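PDB 4QTQ: XAC2610 protein from Xanthomonas axonopodis pv. citri, which probably acts as an immunity protein that inhibits a peptidoglycan hydrolase associated with a bacterium-killing type IV secretion system. Local coordinates for residues A[40-53]-A[64-76]. Residues are numbered along the deposited sequence; the frame is centred on the assembly and turned at random.
Sequences DSPGIMLCNRSPVV and ALEPEALYVDSNS
C47 and L70 trade two backbone hydrogen bonds, the shorter from C47 N to L70 O at 2.7 Å, and M45 pairs with V72 in the same way. S74 N extends this antiparallel ladder, giving G43 O a bond of 2.8 Å. A second, shorter ladder joins V53 to L65, with L65 N 2.7 Å from V53 O. The register slips by one residue between the two ladders, which lie in different sheets and are separated by loops in both segments. Here the P51 ring slides past L70, CB to CB 4.0 Å. At the other end D73 OD1 takes N75 N in an Asx turn, and a water lies 2.8 Å from both D73 OD1 and P42 O of the type II turn S41–I44. On the face carrying I44, L46 and Y71, L46 CD1 sits over the tyrosine ring in a CH-pi contact, 3.9 Å from its centroid and 21° off the normal; chi1 of 165°, with CG anti to the backbone N, sends L46 alongside Y71. D40 OD2 meets the ring edge at CE2, its carboxylate steeply inclined to the ring, and is salt-bridged to K113. I44 CG1 packs against D73 CG at 3.6 Å. The other face carries C47, L70 and V72: V72 CG2 lies near C47 SG, which is disulfide-bonded to C37, and L70 CD2 reaches across to V53 CG2 of the hairpin 52-56/63-65, crossing it at about a right angle. Strand 44-47 thus lies between 38-41, joined through a classic bulge of D40 and S41 facing I44, and 70-73. Y71 stacks on W110 of strand 106-112, and L70 reaches V109 of that strand and V32 of strand 28-33.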
ATOM      1  N   ASP A  40       7.206  16.980   8.146  1.00 42.27           N
ATOM      2  CA  ASP A  40       7.865  16.719   6.885  1.00 42.54           C
ATOM      3  C   ASP A  40       7.382  17.663   5.777  1.00 41.43           C
ATOM      4  O   ASP A  40       8.161  18.056   4.901  1.00 40.50           O
ATOM      5  CB  ASP A  40       7.606  15.271   6.483  1.00 44.28           C
ATOM      6  CG  ASP A  40       8.689  14.714   5.601  1.00 45.27           C
ATOM      7  OD1 ASP A  40       9.849  14.610   6.076  1.00 47.86           O
ATOM      8  OD2 ASP A  40       8.376  14.370   4.448  1.00 44.82           O
ATOM      9  N   SER A  41       6.092  17.980   5.807  1.00 38.57           N
ATOM     10  CA  SER A  41       5.480  18.910   4.876  1.00 39.35           C
ATOM     11  C   SER A  41       4.138  19.296   5.498  1.00 39.75           C
ATOM     12  O   SER A  41       3.748  18.698   6.520  1.00 40.94           O
ATOM     13  CB  SER A  41       5.316  18.264   3.495  1.00 40.86           C
ATOM     14  OG  SER A  41       4.547  17.080   3.583  1.00 43.18           O
ATOM     15  N   PRO A  42       3.439  20.301   4.928  1.00 38.96           N
ATOM     16  CA  PRO A  42       2.183  20.732   5.535  1.00 39.57           C
ATOM     17  C   PRO A  42       1.197  19.592   5.856  1.00 40.05           C
ATOM     18  O   PRO A  42       0.837  18.785   4.983  1.00 41.85           O
ATOM     19  CB  PRO A  42       1.600  21.699   4.490  1.00 40.48           C
ATOM     20  CG  PRO A  42       2.802  22.261   3.811  1.00 40.59           C
ATOM     21  CD  PRO A  42       3.804  21.145   3.771  1.00 39.24           C
ATOM     22  N   GLY A  43       0.790  19.525   7.118  1.00 40.47           N
ATOM     23  CA  GLY A  43      -0.155  18.518   7.579  1.00 40.93           C
ATOM     24  C   GLY A  43       0.422  17.121   7.784  1.00 41.15           C
ATOM     25  O   GLY A  43      -0.321  16.220   8.139  1.00 41.08           O
ATOM     26  N   ILE A  44       1.725  16.926   7.574  1.00 41.62           N
ATOM     27  CA  ILE A  44       2.321  15.581   7.587  1.00 42.08           C
ATOM     28  C   ILE A  44       3.525  15.465   8.527  1.00 41.80           C
ATOM     29  O   ILE A  44       4.552  16.101   8.308  1.00 40.40           O
ATOM     30  CB  ILE A  44       2.749  15.114   6.168  1.00 43.57           C
ATOM     31  CG1 ILE A  44       1.532  15.028   5.237  1.00 44.70           C
ATOM     32  CG2 ILE A  44       3.421  13.738   6.239  1.00 44.10           C
ATOM     33  CD1 ILE A  44       1.865  14.851   3.773  1.00 45.43           C
ATOM     34  N   MET A  45       3.396  14.622   9.549  1.00 41.22           N
ATOM     35  CA  MET A  45       4.485  14.341  10.466  1.00 42.21           C
ATOM     36  C   MET A  45       5.167  13.036  10.089  1.00 41.15           C
ATOM     37  O   MET A  45       4.503  12.047   9.783  1.00 41.81           O
ATOM     38  CB  MET A  45       3.971  14.224  11.907  1.00 44.86           C
ATOM     39  CG  MET A  45       3.148  15.397  12.418  1.00 47.38           C
ATOM     40  SD  MET A  45       4.060  16.947  12.541  1.00 50.79           S
ATOM     41  CE  MET A  45       5.254  16.584  13.823  1.00 52.65           C
ATOM     42  N   LEU A  46       6.494  13.040  10.114  1.00 40.65           N
ATOM     43  CA  LEU A  46       7.290  11.817  10.051  1.00 40.08           C
ATOM     44  C   LEU A  46       7.561  11.320  11.484  1.00 40.98           C
ATOM     45  O   LEU A  46       8.204  12.005  12.288  1.00 39.64           O
ATOM     46  CB  LEU A  46       8.606  12.072   9.313  1.00 40.95           C
ATOM     47  CG  LEU A  46       9.720  11.026   9.434  1.00 41.66           C
ATOM     48  CD1 LEU A  46       9.247   9.647   8.991  1.00 40.90           C
ATOM     49  CD2 LEU A  46      10.924  11.481   8.620  1.00 43.23           C
ATOM     50  N   CYS A  47       7.050  10.130  11.793  1.00 41.46           N
ATOM     51  CA  CYS A  47       7.262   9.487  13.079  1.00 41.93           C
ATOM     52  C   CYS A  47       8.117   8.255  12.893  1.00 41.96           C
ATOM     53  O   CYS A  47       7.628   7.228  12.421  1.00 39.86           O
ATOM     54  CB  CYS A  47       5.923   9.075  13.680  1.00 42.61           C
ATOM     55  SG  CYS A  47       4.798  10.465  13.875  1.00 45.12           S
ATOM     56  N   ASN A  48       9.388   8.344  13.261  1.00 44.82           N
ATOM     57  CA  ASN A  48      10.274   7.180  13.151  1.00 48.25           C
ATOM     58  C   ASN A  48      11.024   6.806  14.436  1.00 49.37           C
ATOM     59  O   ASN A  48      12.106   6.206  14.382  1.00 47.61           O
ATOM     60  CB  ASN A  48      11.238   7.349  11.980  1.00 49.91           C
ATOM     61  CG  ASN A  48      12.147   8.529  12.147  1.00 51.37           C
ATOM     62  OD1 ASN A  48      12.078   9.252  13.140  1.00 54.39           O
ATOM     63  ND2 ASN A  48      13.007   8.737  11.172  1.00 53.67           N
ATOM     64  N   ARG A  49      10.438   7.155  15.581  1.00 50.34           N
ATOM     65  CA  ARG A  49      10.901   6.660  16.867  1.00 51.48           C
ATOM     66  C   ARG A  49       9.845   5.706  17.428  1.00 50.16           C
ATOM     67  O   ARG A  49       8.963   6.092  18.210  1.00 53.57           O
ATOM     68  CB  ARG A  49      11.200   7.818  17.809  1.00 54.25           C
ATOM     69  CG  ARG A  49      12.445   8.599  17.396  0.60 55.50           C
ATOM     70  CD  ARG A  49      13.671   8.187  18.199  0.60 57.13           C
ATOM     71  NE  ARG A  49      13.631   8.785  19.530  0.60 60.44           N
ATOM     72  CZ  ARG A  49      13.921  10.058  19.805  0.60 62.60           C
ATOM     73  NH1 ARG A  49      14.292  10.901  18.843  0.60 62.42           N
ATOM     74  NH2 ARG A  49      13.835  10.498  21.051  0.60 65.13           N
ATOM     75  N   SER A  50       9.948   4.460  16.978  1.00 47.39           N
ATOM     76  CA  SER A  50       9.118   3.347  17.433  1.00 46.02           C
ATOM     77  C   SER A  50       7.639   3.665  17.409  1.00 43.44           C
ATOM     78  O   SER A  50       6.950   3.457  18.405  1.00 44.57           O
ATOM     79  CB  SER A  50       9.530   2.916  18.838  1.00 49.13           C
ATOM     80  OG  SER A  50      10.933   2.826  18.927  1.00 52.66           O
ATOM     81  N   PRO A  51       7.135   4.150  16.261  1.00 41.29           N
ATOM     82  CA  PRO A  51       5.703   4.400  16.187  1.00 40.20           C
ATOM     83  C   PRO A  51       4.946   3.080  16.282  1.00 39.41           C
ATOM     84  O   PRO A  51       5.439   2.068  15.795  1.00 36.92           O
ATOM     85  CB  PRO A  51       5.531   5.027  14.803  1.00 38.82           C
ATOM     86  CG  PRO A  51       6.616   4.413  14.001  1.00 38.96           C
ATOM     87  CD  PRO A  51       7.783   4.298  14.941  1.00 39.57           C
ATOM     88  N   VAL A  52       3.773   3.105  16.914  1.00 40.84           N
ATOM     89  CA  VAL A  52       2.929   1.913  17.070  1.00 40.62           C
ATOM     90  C   VAL A  52       1.564   2.195  16.468  1.00 40.11           C
ATOM     91  O   VAL A  52       0.947   3.201  16.790  1.00 41.01           O
ATOM     92  CB  VAL A  52       2.741   1.533  18.554  1.00 42.45           C
ATOM     93  CG1 VAL A  52       1.756   0.374  18.699  1.00 41.90           C
ATOM     94  CG2 VAL A  52       4.083   1.185  19.187  1.00 44.17           C
ATOM     95  N   VAL A  53       1.109   1.308  15.588  1.00 38.50           N
ATOM     96  CA  VAL A  53      -0.244   1.360  15.059  1.00 39.27           C
ATOM     97  C   VAL A  53      -0.966   0.125  15.590  1.00 39.73           C
ATOM     98  O   VAL A  53      -0.587  -1.009  15.273  1.00 37.06           O
ATOM     99  CB  VAL A  53      -0.247   1.365  13.526  1.00 39.66           C
ATOM    100  CG1 VAL A  53      -1.664   1.208  12.982  1.00 40.30           C
ATOM    101  CG2 VAL A  53       0.409   2.645  13.007  1.00 41.68           C
ATOM    102  N   ALA A  64      -0.894  -5.033  17.601  1.00 38.15           N
ATOM    103  CA  ALA A  64       0.041  -3.901  17.502  1.00 38.44           C
ATOM    104  C   ALA A  64       1.015  -4.083  16.337  1.00 37.40           C
ATOM    105  O   ALA A  64       1.651  -5.120  16.208  1.00 39.17           O
ATOM    106  CB  ALA A  64       0.817  -3.741  18.805  1.00 40.19           C
ATOM    107  N   LEU A  65       1.125  -3.072  15.488  1.00 36.04           N
ATOM    108  CA  LEU A  65       2.101  -3.071  14.419  1.00 36.20           C
ATOM    109  C   LEU A  65       3.189  -2.098  14.797  1.00 37.70           C
ATOM    110  O   LEU A  65       2.895  -1.044  15.378  1.00 37.34           O
ATOM    111  CB  LEU A  65       1.463  -2.636  13.111  1.00 35.42           C
ATOM    112  CG  LEU A  65       0.265  -3.441  12.635  1.00 35.22           C
ATOM    113  CD1 LEU A  65      -0.309  -2.778  11.402  1.00 35.81           C
ATOM    114  CD2 LEU A  65       0.662  -4.874  12.344  1.00 36.94           C
ATOM    115  N   GLU A  66       4.432  -2.454  14.475  1.00 39.81           N
ATOM    116  CA  GLU A  66       5.579  -1.592  14.712  1.00 44.04           C
ATOM    117  C   GLU A  66       6.330  -1.298  13.402  1.00 41.99           C
ATOM    118  O   GLU A  66       7.372  -1.903  13.134  1.00 43.51           O
ATOM    119  CB  GLU A  66       6.521  -2.217  15.737  1.00 48.14           C
ATOM    120  CG  GLU A  66       5.942  -2.312  17.145  1.00 52.62           C
ATOM    121  CD  GLU A  66       5.365  -3.678  17.491  1.00 57.37           C
ATOM    122  OE1 GLU A  66       5.287  -4.568  16.607  1.00 59.17           O
ATOM    123  OE2 GLU A  66       4.996  -3.863  18.674  1.00 63.69           O
ATOM    124  N   PRO A  67       5.800  -0.366  12.585  1.00 39.41           N
ATOM    125  CA  PRO A  67       6.478  -0.021  11.330  1.00 38.67           C
ATOM    126  C   PRO A  67       7.803   0.733  11.544  1.00 39.69           C
ATOM    127  O   PRO A  67       7.988   1.436  12.552  1.00 40.67           O
ATOM    128  CB  PRO A  67       5.452   0.852  10.595  1.00 37.56           C
ATOM    129  CG  PRO A  67       4.611   1.439  11.676  1.00 37.52           C
ATOM    130  CD  PRO A  67       4.552   0.406  12.770  1.00 38.24           C
ATOM    131  N   GLU A  68       8.718   0.582  10.593  1.00 40.47           N
ATOM    132  CA  GLU A  68      10.046   1.211  10.695  1.00 41.10           C
ATOM    133  C   GLU A  68       9.914   2.735  10.774  1.00 40.15           C
ATOM    134  O   GLU A  68      10.710   3.411  11.417  1.00 40.65           O
ATOM    135  CB  GLU A  68      10.936   0.781   9.512  1.00 42.99           C
ATOM    136  CG  GLU A  68      12.430   0.830   9.817  0.60 46.97           C
ATOM    137  CD  GLU A  68      13.273  -0.072   8.924  0.60 48.82           C
ATOM    138  OE1 GLU A  68      14.337   0.392   8.464  0.60 52.12           O
ATOM    139  OE2 GLU A  68      12.889  -1.245   8.693  0.60 49.10           O
ATOM    140  N   ALA A  69       8.903   3.270  10.095  1.00 37.42           N
ATOM    141  CA  ALA A  69       8.519   4.667  10.241  1.00 36.38           C
ATOM    142  C   ALA A  69       7.045   4.815   9.889  1.00 34.82           C
ATOM    143  O   ALA A  69       6.434   3.884   9.370  1.00 33.26           O
ATOM    144  CB  ALA A  69       9.392   5.565   9.364  1.00 36.32           C
ATOM    145  N   LEU A  70       6.471   5.977  10.207  1.00 34.83           N
ATOM    146  CA  LEU A  70       5.065   6.273   9.917  1.00 33.92           C
ATOM    147  C   LEU A  70       4.910   7.747   9.521  1.00 35.08           C
ATOM    148  O   LEU A  70       5.329   8.659  10.266  1.00 35.13           O
ATOM    149  CB  LEU A  70       4.180   5.971  11.137  1.00 33.65           C
ATOM    150  CG  LEU A  70       2.666   6.242  10.978  1.00 33.62           C
ATOM    151  CD1 LEU A  70       2.027   5.313   9.963  1.00 33.87           C
ATOM    152  CD2 LEU A  70       1.934   6.127  12.308  1.00 33.38           C
ATOM    153  N   TYR A  71       4.320   7.960   8.347  1.00 34.95           N
ATOM    154  CA  TYR A  71       3.963   9.286   7.866  1.00 35.25           C
ATOM    155  C   TYR A  71       2.496   9.495   8.153  1.00 35.54           C
ATOM    156  O   TYR A  71       1.650   8.856   7.530  1.00 35.26           O
ATOM    157  CB  TYR A  71       4.228   9.418   6.369  1.00 34.45           C
ATOM    158  CG  TYR A  71       5.696   9.481   6.032  1.00 34.63           C
ATOM    159  CD1 TYR A  71       6.451   8.320   5.913  1.00 34.77           C
ATOM    160  CD2 TYR A  71       6.328  10.699   5.827  1.00 36.17           C
ATOM    161  CE1 TYR A  71       7.802   8.374   5.625  1.00 36.14           C
ATOM    162  CE2 TYR A  71       7.679  10.763   5.523  1.00 36.50           C
ATOM    163  CZ  TYR A  71       8.411   9.604   5.430  1.00 36.92           C
ATOM    164  OH  TYR A  71       9.757   9.666   5.128  1.00 39.81           O
ATOM    165  N   VAL A  72       2.227  10.389   9.101  1.00 36.66           N
ATOM    166  CA  VAL A  72       0.875  10.719   9.566  1.00 37.31           C
ATOM    167  C   VAL A  72       0.372  11.996   8.882  1.00 37.26           C
ATOM    168  O   VAL A  72       0.801  13.109   9.208  1.00 36.71           O
ATOM    169  CB  VAL A  72       0.859  10.921  11.101  1.00 38.05           C
ATOM    170  CG1 VAL A  72      -0.545  11.259  11.599  1.00 38.50           C
ATOM    171  CG2 VAL A  72       1.387   9.680  11.804  1.00 38.41           C
ATOM    172  N   ASP A  73      -0.529  11.824   7.928  1.00 37.12           N
ATOM    173  CA  ASP A  73      -1.112  12.944   7.212  1.00 37.72           C
ATOM    174  C   ASP A  73      -2.429  13.273   7.892  1.00 38.43           C
ATOM    175  O   ASP A  73      -3.418  12.530   7.773  1.00 37.98           O
ATOM    176  CB  ASP A  73      -1.313  12.577   5.740  1.00 38.21           C
ATOM    177  CG  ASP A  73      -1.848  13.730   4.904  1.00 40.33           C
ATOM    178  OD1 ASP A  73      -2.283  14.771   5.463  1.00 41.11           O
ATOM    179  OD2 ASP A  73      -1.849  13.575   3.666  1.00 40.78           O
ATOM    180  N   SER A  74      -2.441  14.389   8.617  1.00 38.62           N
ATOM    181  CA  SER A  74      -3.632  14.817   9.334  1.00 40.29           C
ATOM    182  C   SER A  74      -4.763  15.280   8.404  1.00 41.02           C
ATOM    183  O   SER A  74      -5.883  15.455   8.862  1.00 41.97           O
ATOM    184  CB  SER A  74      -3.299  15.919  10.348  1.00 40.65           C
ATOM    185  OG  SER A  74      -3.024  17.134   9.675  1.00 42.46           O
ATOM    186  N   ASN A  75      -4.469  15.457   7.116  1.00 41.68           N
ATOM    187  CA  ASN A  75      -5.478  15.798   6.104  1.00 44.11           C
ATOM    188  C   ASN A  75      -5.949  14.595   5.255  1.00 44.77           C
ATOM    189  O   ASN A  75      -6.838  14.746   4.405  1.00 45.00           O
ATOM    190  CB  ASN A  75      -4.932  16.929   5.214  1.00 45.32           C
ATOM    191  CG  ASN A  75      -4.608  18.187   6.012  1.00 46.62           C
ATOM    192  OD1 ASN A  75      -3.529  18.764   5.896  1.00 48.36           O
ATOM    193  ND2 ASN A  75      -5.538  18.599   6.845  1.00 47.00           N
ATOM    194  N   SER A  76      -5.359  13.413   5.488  1.00 42.42           N
ATOM    195  CA  SER A  76      -5.757  12.172   4.807  1.00 42.11           C
ATOM    196  C   SER A  76      -5.266  10.932   5.593  1.00 40.95           C
ATOM    197  O   SER A  76      -4.394  10.179   5.152  1.00 39.47           O
ATOM    198  CB  SER A  76      -5.224  12.162   3.374  1.00 43.19           C
ATOM    199  OG  SER A  76      -5.900  11.198   2.586  1.00 44.32           O
TER
HETATM  200  O   HOH W   1      -1.420  17.165   4.420  1.00 38.63           O
HETATM  201  O   HOH W   2       7.693   1.030  15.289  1.00 34.61           O